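Side-chain contacts in response regulator (Colwellia psychrerythraea, PDB 3EQZ), which is a response regulator with a CheY-like receiver domain, probably acting in two-component signal transduction: residues B[10-13]-B[14-17]; B[87-90]-B[91-95]; B[114-117]-B[118-122]. All coordinates share one frame; numbering follows the deposited sequence.

Contact 1: residues B[10-13]-B[14-17]; sequences DDDT and LTCN
Asp-12 and Thr-13 start the helical bonding of helix 13-23: Cys-16 N donates to Asp-12 O at 2.9 Å, and Asn-17 N donates to Thr-13 O at 3.0 Å. Asp-12 is the N-cap. Its CG is anti to its own backbone N (chi1 -177°), which brings the carboxylate round to the first turn. There OD1 of Asp-12 accepts from Thr-15 N at 3.0 Å, through the anti lone pair and at a fairly straight 165°. This bond satisfies an N-H at the start of the helix.

The Thr-15 hydroxyl stands between two carboxylates. Its OG1 is 2.9 Å from Asp-10 OD2 and 3.1 Å from Asp-12 OD1, within bonding distance of both. Thr-15 crosses each aspartate side chain at about a right angle. The chi1 of 47° sets OG1 between its backbone N and carbonyl carbon, facing both acids.

Asp-10 also closes an Asx turn. Its OD1 accepts from Asp-12 N at 3.0 Å, with the donor well above the carboxylate plane. One acid thus holds the loop with one oxygen and reaches the Thr-15 hydroxyl with the other. On the buried side, CB of Asp-10 lies 4.1 Å from CB of Cys-16.

The acidic loop follows strand 6-9, as in CheY-like receivers. Backbone bonds join Asp-10 to Phe-33, at the end of the neighbouring strand 30-33. Cys-16 packs on Gln-34, and Asp-11 touches Met-55 in the loop after strand 49-53.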
ATOM      1  N   ASP B  10     -24.473   5.146   2.292  1.00 32.91           N
ATOM      2  CA  ASP B  10     -23.965   5.741   1.060  1.00 34.98           C
ATOM      3  C   ASP B  10     -24.782   6.979   0.870  1.00 36.33           C
ATOM      4  O   ASP B  10     -26.018   6.895   0.774  1.00 35.41           O
ATOM      5  CB  ASP B  10     -24.238   4.784  -0.099  1.00 36.22           C
ATOM      6  CG  ASP B  10     -23.630   5.250  -1.433  1.00 40.55           C
ATOM      7  OD1 ASP B  10     -23.105   6.402  -1.536  1.00 42.54           O
ATOM      8  OD2 ASP B  10     -23.657   4.420  -2.381  1.00 46.45           O
ATOM      9  N   ASP B  11     -24.137   8.140   0.807  1.00 38.53           N
ATOM     10  CA  ASP B  11     -24.926   9.375   0.658  1.00 40.99           C
ATOM     11  C   ASP B  11     -25.278   9.706  -0.818  1.00 42.31           C
ATOM     12  O   ASP B  11     -25.921  10.704  -1.107  1.00 42.58           O
ATOM     13  CB  ASP B  11     -24.257  10.549   1.369  1.00 40.67           C
ATOM     14  CG  ASP B  11     -22.906  10.875   0.791  1.00 42.47           C
ATOM     15  OD1 ASP B  11     -22.444  10.182  -0.136  1.00 45.60           O
ATOM     16  OD2 ASP B  11     -22.304  11.842   1.252  1.00 44.88           O
ATOM     17  N   ASP B  12     -24.868   8.850  -1.745  1.00 42.89           N
ATOM     18  CA  ASP B  12     -25.205   9.069  -3.136  1.00 44.04           C
ATOM     19  C   ASP B  12     -26.484   8.285  -3.451  1.00 43.80           C
ATOM     20  O   ASP B  12     -26.544   7.066  -3.346  1.00 42.81           O
ATOM     21  CB  ASP B  12     -24.047   8.664  -4.047  1.00 44.81           C
ATOM     22  CG  ASP B  12     -24.330   8.949  -5.525  1.00 48.27           C
ATOM     23  OD1 ASP B  12     -25.014   8.143  -6.192  1.00 49.57           O
ATOM     24  OD2 ASP B  12     -23.857   9.980  -6.034  1.00 54.09           O
ATOM     25  N   THR B  13     -27.520   9.017  -3.814  1.00 44.40           N
ATOM     26  CA  THR B  13     -28.842   8.444  -3.938  1.00 44.70           C
ATOM     27  C   THR B  13     -28.899   7.364  -5.015  1.00 43.46           C
ATOM     28  O   THR B  13     -29.523   6.344  -4.823  1.00 43.45           O
ATOM     29  CB  THR B  13     -29.870   9.561  -4.189  1.00 45.53           C
ATOM     30  OG1 THR B  13     -29.952  10.376  -3.006  1.00 47.73           O
ATOM     31  CG2 THR B  13     -31.269   8.955  -4.477  1.00 48.20           C
ATOM     32  N   LEU B  14     -28.244   7.598  -6.148  1.00 42.98           N
ATOM     33  CA  LEU B  14     -28.232   6.628  -7.241  1.00 42.12           C
ATOM     34  C   LEU B  14     -27.496   5.312  -6.909  1.00 41.83           C
ATOM     35  O   LEU B  14     -28.019   4.233  -7.162  1.00 40.50           O
ATOM     36  CB  LEU B  14     -27.625   7.261  -8.473  1.00 43.17           C
ATOM     37  CG  LEU B  14     -28.555   8.366  -9.045  1.00 44.30           C
ATOM     38  CD1 LEU B  14     -27.910   9.088 -10.222  1.00 47.35           C
ATOM     39  CD2 LEU B  14     -29.866   7.749  -9.447  1.00 41.80           C
ATOM     40  N   THR B  15     -26.273   5.403  -6.362  1.00 40.32           N
ATOM     41  CA  THR B  15     -25.493   4.181  -6.103  1.00 39.57           C
ATOM     42  C   THR B  15     -26.088   3.486  -4.895  1.00 38.42           C
ATOM     43  O   THR B  15     -26.117   2.254  -4.823  1.00 37.79           O
ATOM     44  CB  THR B  15     -23.963   4.437  -5.942  1.00 40.00           C
ATOM     45  OG1 THR B  15     -23.739   5.534  -5.049  1.00 39.96           O
ATOM     46  CG2 THR B  15     -23.318   4.729  -7.316  1.00 40.05           C
ATOM     47  N   CYS B  16     -26.642   4.280  -3.987  1.00 36.94           N
ATOM     48  CA  CYS B  16     -27.403   3.727  -2.881  1.00 36.97           C
ATOM     49  C   CYS B  16     -28.610   2.853  -3.278  1.00 36.85           C
ATOM     50  O   CYS B  16     -28.841   1.744  -2.745  1.00 35.95           O
ATOM     51  CB  CYS B  16     -27.894   4.874  -1.996  1.00 37.16           C
ATOM     52  SG  CYS B  16     -28.361   4.298  -0.354  1.00 42.99           S
ATOM     53  N   ASN B  17     -29.427   3.401  -4.178  1.00 36.27           N
ATOM     54  CA  ASN B  17     -30.594   2.704  -4.697  1.00 35.59           C
ATOM     55  C   ASN B  17     -30.194   1.444  -5.488  1.00 35.09           C
ATOM     56  O   ASN B  17     -30.877   0.377  -5.405  1.00 35.33           O
ATOM     57  CB  ASN B  17     -31.378   3.631  -5.634  1.00 35.50           C
ATOM     58  CG  ASN B  17     -32.437   2.892  -6.380  1.00 34.95           C
ATOM     59  OD1 ASN B  17     -32.321   2.641  -7.598  1.00 36.31           O
ATOM     60  ND2 ASN B  17     -33.457   2.443  -5.635  1.00 33.85           N
TER

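Contact 2: residues B[87-90]-B[91-95]; sequences VLHS and AETLA
Thr-93 grips the carbonyl of His-89 one turn back. Its backbone N donates to His-89 O at 2.9 Å and its OG1 donates to the same oxygen at 2.8 Å. The two donors come from opposite faces of the carbonyl plane. A chi1 of -59° puts OG1 beside the backbone N of Thr-93, on the way back to that oxygen. The same OG1 sits 3.3 Å above one face of the His-89 imidazole, off the ring's centre and nearest CE1.

Two sides are tightly packed. On the sheet side, Leu-88 and Ala-91 are buried on Leu-79 of strand 76-81. On the other, Ser-90 and Leu-94 pack on Thr-93 and Leu-94 of the second subunit. Ser-90 OG bonds to Gly-86 O.

His-89, Glu-92 and Thr-93 are partly exposed. Even so, Thr-93 packs on Ser-90 of the second subunit, and the His-89 ring stacks on His-89 of the third subunit. Glu-92 extends its chain near the imidazole, but its OE1 stays 5.4 Å from His-89 NE2.

The chemistry is mostly that of a helix satisfying itself: the Thr-93 hydroxyl spends its proton on a backbone carbonyl.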
ATOM      1  N   VAL B  87      -6.807   3.028  -2.545  1.00 36.42           N
ATOM      2  CA  VAL B  87      -7.721   3.648  -1.565  1.00 35.74           C
ATOM      3  C   VAL B  87      -8.612   2.608  -0.865  1.00 34.87           C
ATOM      4  O   VAL B  87      -8.747   2.600   0.350  1.00 34.00           O
ATOM      5  CB  VAL B  87      -8.581   4.797  -2.150  1.00 37.08           C
ATOM      6  CG1 VAL B  87      -9.546   5.352  -1.113  1.00 36.63           C
ATOM      7  CG2 VAL B  87      -7.723   5.943  -2.674  1.00 38.13           C
ATOM      8  N   LEU B  88      -9.169   1.671  -1.634  1.00 33.72           N
ATOM      9  CA  LEU B  88     -10.027   0.665  -1.045  1.00 31.91           C
ATOM     10  C   LEU B  88      -9.213  -0.283  -0.173  1.00 30.91           C
ATOM     11  O   LEU B  88      -9.649  -0.665   0.924  1.00 30.42           O
ATOM     12  CB  LEU B  88     -10.727  -0.091  -2.167  1.00 32.94           C
ATOM     13  CG  LEU B  88     -11.878  -1.014  -1.767  1.00 34.40           C
ATOM     14  CD1 LEU B  88     -12.989  -0.344  -0.881  1.00 30.38           C
ATOM     15  CD2 LEU B  88     -12.462  -1.602  -3.060  1.00 36.98           C
ATOM     16  N   HIS B  89      -8.029  -0.691  -0.658  1.00 28.54           N
ATOM     17  CA  HIS B  89      -7.152  -1.540   0.128  1.00 28.18           C
ATOM     18  C   HIS B  89      -6.683  -0.848   1.428  1.00 26.72           C
ATOM     19  O   HIS B  89      -6.540  -1.481   2.458  1.00 27.01           O
ATOM     20  CB  HIS B  89      -5.951  -2.004  -0.728  1.00 29.95           C
ATOM     21  CG  HIS B  89      -4.906  -2.723   0.049  1.00 34.14           C
ATOM     22  ND1 HIS B  89      -3.821  -2.078   0.611  1.00 39.44           N
ATOM     23  CD2 HIS B  89      -4.789  -4.031   0.391  1.00 38.77           C
ATOM     24  CE1 HIS B  89      -3.076  -2.956   1.267  1.00 39.00           C
ATOM     25  NE2 HIS B  89      -3.648  -4.148   1.154  1.00 40.56           N
ATOM     26  N   SER B  90      -6.440   0.459   1.374  1.00 26.03           N
ATOM     27  CA  SER B  90      -6.086   1.235   2.575  1.00 25.92           C
ATOM     28  C   SER B  90      -7.169   1.214   3.674  1.00 24.39           C
ATOM     29  O   SER B  90      -6.871   0.996   4.850  1.00 24.33           O
ATOM     30  CB  SER B  90      -5.766   2.678   2.194  1.00 25.51           C
ATOM     31  OG  SER B  90      -4.572   2.673   1.429  1.00 29.00           O
ATOM     32  N   ALA B  91      -8.410   1.435   3.267  1.00 24.25           N
ATOM     33  CA  ALA B  91      -9.569   1.415   4.169  1.00 24.74           C
ATOM     34  C   ALA B  91      -9.734   0.034   4.733  1.00 25.31           C
ATOM     35  O   ALA B  91     -10.006  -0.144   5.946  1.00 26.48           O
ATOM     36  CB  ALA B  91     -10.850   1.800   3.393  1.00 23.65           C
ATOM     37  N   GLU B  92      -9.595  -0.982   3.878  1.00 24.07           N
ATOM     38  CA  GLU B  92      -9.712  -2.323   4.390  1.00 25.23           C
ATOM     39  C   GLU B  92      -8.609  -2.595   5.433  1.00 25.54           C
ATOM     40  O   GLU B  92      -8.871  -3.155   6.517  1.00 25.52           O
ATOM     41  CB  GLU B  92      -9.600  -3.331   3.238  1.00 25.85           C
ATOM     42  CG  GLU B  92      -9.612  -4.769   3.650  1.00 31.46           C
ATOM     43  CD  GLU B  92      -9.411  -5.701   2.419  1.00 39.68           C
ATOM     44  OE1 GLU B  92      -8.922  -5.226   1.364  1.00 42.07           O
ATOM     45  OE2 GLU B  92      -9.792  -6.878   2.499  1.00 41.02           O
ATOM     46  N   THR B  93      -7.375  -2.203   5.114  1.00 25.60           N
ATOM     47  CA  THR B  93      -6.254  -2.435   6.046  1.00 26.34           C
ATOM     48  C   THR B  93      -6.467  -1.695   7.356  1.00 26.22           C
ATOM     49  O   THR B  93      -6.215  -2.226   8.462  1.00 24.29           O
ATOM     50  CB  THR B  93      -4.929  -1.943   5.419  1.00 27.12           C
ATOM     51  OG1 THR B  93      -4.705  -2.664   4.191  1.00 28.97           O
ATOM     52  CG2 THR B  93      -3.714  -2.144   6.400  1.00 25.39           C
ATOM     53  N   LEU B  94      -6.886  -0.430   7.239  1.00 27.00           N
ATOM     54  CA  LEU B  94      -7.177   0.350   8.460  1.00 27.32           C
ATOM     55  C   LEU B  94      -8.246  -0.356   9.278  1.00 26.28           C
ATOM     56  O   LEU B  94      -8.081  -0.568  10.465  1.00 25.26           O
ATOM     57  CB  LEU B  94      -7.636   1.744   8.071  1.00 27.38           C
ATOM     58  CG  LEU B  94      -7.930   2.762   9.176  1.00 31.81           C
ATOM     59  CD1 LEU B  94      -6.725   2.981  10.168  1.00 31.84           C
ATOM     60  CD2 LEU B  94      -8.396   4.105   8.609  1.00 31.73           C
ATOM     61  N   ALA B  95      -9.350  -0.747   8.636  1.00 26.10           N
ATOM     62  CA  ALA B  95     -10.490  -1.343   9.355  1.00 26.45           C
ATOM     63  C   ALA B  95     -10.165  -2.678  10.004  1.00 28.51           C
ATOM     64  O   ALA B  95     -10.549  -2.934  11.183  1.00 28.37           O
ATOM     65  CB  ALA B  95     -11.726  -1.506   8.414  1.00 25.90           C
TER

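Contact 3: residues B[114-117]-B[118-122]; sequences VLTC and FLTSL
Leu-115 and Leu-119 make the apolar part of this contact, one turn apart on helix 112-124. CD1 of Leu-115 lies 3.9 Å from CG of Leu-119, and the CD1 methyls of the two residues are equally close. The side chains leave the helix by different torsions. Leu-115 has CG anti to its backbone N (chi1 180°), while Leu-119 turns CG back beside its N (chi1 -65°). These different torsions bring CD1 of Leu-115 against the branch point of Leu-119. Both residues are buried.

Hydroxyls bond back to the helix backbone. Thr-120 OG1 donates to Thr-116 O at 2.7 Å, from above the carbonyl plane. Thr-120 N reaches the same oxygen at 2.9 Å from the opposite face. Thr-116 does likewise one turn earlier: its hydroxyl bonds to Thr-112 O. Ser-121 OG donates to Phe-118 O at 3.0 Å, an oxygen that also accepts from Leu-122 N.

Regular backbone bonds complete the turn. Leu-119 N donates to Leu-115 O in a nearly straight line, at 174°.

The faces of the helix have different neighbours. Leu-115 and Leu-119 meet helix 13-23, and Phe-118 packs on Asn-104 of strand 101-107. Cys-117 packs on Cys-117 of the third subunit. A last helix laid against strand 101-107 and helix 13-23 is part of the alternating beta-alpha fold of CheY-like receiver domains.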
ATOM      1  N   VAL B 114     -21.012  -9.967  -9.653  1.00 33.59           N
ATOM      2  CA  VAL B 114     -20.170 -10.456  -8.529  1.00 32.82           C
ATOM      3  C   VAL B 114     -20.840 -10.183  -7.173  1.00 31.40           C
ATOM      4  O   VAL B 114     -20.820 -11.032  -6.289  1.00 30.66           O
ATOM      5  CB  VAL B 114     -18.725  -9.833  -8.523  1.00 33.01           C
ATOM      6  CG1 VAL B 114     -17.988 -10.149  -7.233  1.00 33.24           C
ATOM      7  CG2 VAL B 114     -17.918 -10.326  -9.691  1.00 33.76           C
ATOM      8  N   LEU B 115     -21.456  -9.012  -7.015  1.00 30.61           N
ATOM      9  CA  LEU B 115     -22.082  -8.664  -5.737  1.00 31.08           C
ATOM     10  C   LEU B 115     -23.294  -9.587  -5.446  1.00 30.25           C
ATOM     11  O   LEU B 115     -23.506 -10.050  -4.345  1.00 30.04           O
ATOM     12  CB  LEU B 115     -22.510  -7.181  -5.739  1.00 30.93           C
ATOM     13  CG  LEU B 115     -23.185  -6.741  -4.428  1.00 30.93           C
ATOM     14  CD1 LEU B 115     -22.373  -7.006  -3.162  1.00 29.40           C
ATOM     15  CD2 LEU B 115     -23.553  -5.240  -4.466  1.00 32.94           C
ATOM     16  N   THR B 116     -24.084  -9.844  -6.460  1.00 30.45           N
ATOM     17  CA  THR B 116     -25.264 -10.731  -6.319  1.00 31.41           C
ATOM     18  C   THR B 116     -24.826 -12.144  -5.935  1.00 30.69           C
ATOM     19  O   THR B 116     -25.359 -12.769  -4.999  1.00 29.71           O
ATOM     20  CB  THR B 116     -26.041 -10.773  -7.647  1.00 30.48           C
ATOM     21  OG1 THR B 116     -26.507  -9.454  -7.934  1.00 32.57           O
ATOM     22  CG2 THR B 116     -27.264 -11.722  -7.520  1.00 34.46           C
ATOM     23  N   CYS B 117     -23.801 -12.607  -6.642  1.00 30.59           N
ATOM     24  CA  CYS B 117     -23.205 -13.899  -6.366  1.00 32.82           C
ATOM     25  C   CYS B 117     -22.637 -14.002  -4.911  1.00 31.43           C
ATOM     26  O   CYS B 117     -22.964 -14.939  -4.143  1.00 30.05           O
ATOM     27  CB  CYS B 117     -22.133 -14.159  -7.420  1.00 33.47           C
ATOM     28  SG  CYS B 117     -21.472 -15.813  -7.324  1.00 45.15           S
ATOM     29  N   PHE B 118     -21.857 -12.998  -4.495  1.00 30.76           N
ATOM     30  CA  PHE B 118     -21.360 -12.960  -3.122  1.00 29.55           C
ATOM     31  C   PHE B 118     -22.464 -12.936  -2.036  1.00 29.71           C
ATOM     32  O   PHE B 118     -22.416 -13.678  -1.047  1.00 28.06           O
ATOM     33  CB  PHE B 118     -20.389 -11.784  -2.914  1.00 29.68           C
ATOM     34  CG  PHE B 118     -19.883 -11.692  -1.497  1.00 29.87           C
ATOM     35  CD1 PHE B 118     -19.038 -12.670  -0.980  1.00 29.49           C
ATOM     36  CD2 PHE B 118     -20.279 -10.655  -0.670  1.00 28.96           C
ATOM     37  CE1 PHE B 118     -18.598 -12.612   0.352  1.00 28.72           C
ATOM     38  CE2 PHE B 118     -19.845 -10.584   0.643  1.00 28.28           C
ATOM     39  CZ  PHE B 118     -18.985 -11.548   1.152  1.00 28.70           C
ATOM     40  N   LEU B 119     -23.441 -12.043  -2.178  1.00 30.01           N
ATOM     41  CA  LEU B 119     -24.504 -11.991  -1.171  1.00 30.16           C
ATOM     42  C   LEU B 119     -25.319 -13.299  -1.159  1.00 30.89           C
ATOM     43  O   LEU B 119     -25.762 -13.759  -0.119  1.00 30.80           O
ATOM     44  CB  LEU B 119     -25.418 -10.810  -1.430  1.00 29.72           C
ATOM     45  CG  LEU B 119     -24.777  -9.398  -1.282  1.00 31.61           C
ATOM     46  CD1 LEU B 119     -25.745  -8.322  -1.699  1.00 33.12           C
ATOM     47  CD2 LEU B 119     -24.339  -9.181   0.156  1.00 32.76           C
ATOM     48  N   THR B 120     -25.531 -13.894  -2.318  1.00 32.01           N
ATOM     49  CA  THR B 120     -26.138 -15.219  -2.355  1.00 34.31           C
ATOM     50  C   THR B 120     -25.345 -16.234  -1.527  1.00 35.97           C
ATOM     51  O   THR B 120     -25.922 -16.880  -0.640  1.00 36.25           O
ATOM     52  CB  THR B 120     -26.366 -15.677  -3.800  1.00 34.87           C
ATOM     53  OG1 THR B 120     -27.200 -14.705  -4.445  1.00 35.13           O
ATOM     54  CG2 THR B 120     -27.046 -17.087  -3.888  1.00 36.51           C
ATOM     55  N   SER B 121     -24.030 -16.369  -1.744  1.00 36.17           N
ATOM     56  CA  SER B 121     -23.308 -17.336  -0.892  1.00 39.02           C
ATOM     57  C   SER B 121     -23.352 -16.929   0.598  1.00 39.64           C
ATOM     58  O   SER B 121     -23.405 -17.790   1.498  1.00 39.40           O
ATOM     59  CB  SER B 121     -21.855 -17.531  -1.334  1.00 38.80           C
ATOM     60  OG  SER B 121     -21.115 -16.337  -1.113  1.00 43.94           O
ATOM     61  N   LEU B 122     -23.338 -15.621   0.855  1.00 39.35           N
ATOM     62  CA  LEU B 122     -23.320 -15.118   2.228  1.00 40.06           C
ATOM     63  C   LEU B 122     -24.596 -15.564   2.945  1.00 40.83           C
ATOM     64  O   LEU B 122     -24.562 -16.054   4.094  1.00 40.11           O
ATOM     65  CB  LEU B 122     -23.133 -13.586   2.250  1.00 39.32           C
ATOM     66  CG  LEU B 122     -22.988 -12.928   3.628  1.00 40.73           C
ATOM     67  CD1 LEU B 122     -21.836 -13.538   4.398  1.00 39.32           C
ATOM     68  CD2 LEU B 122     -22.833 -11.368   3.545  1.00 36.24           C
TER

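The three contacts are separate and follow in series along the chain. Contact 1 opens the first helix, contact 2 lies on helix 87-97, and contact 3 lies on the last helix. The centres of contact 1 and contact 2 are about 21 Å apart. Those of contact 2 and contact 3 are also about 21 Å apart. Contact 1 and contact 3 come closest, with nearest atoms about 8 Å apart, and helix 13-23 links them: contact 1 starts it and contact 3 packs on its later residues. Only contact 1 includes the acidic loop, probably part of the receiver's active site. Contacts 2 and 3 both meet other subunits.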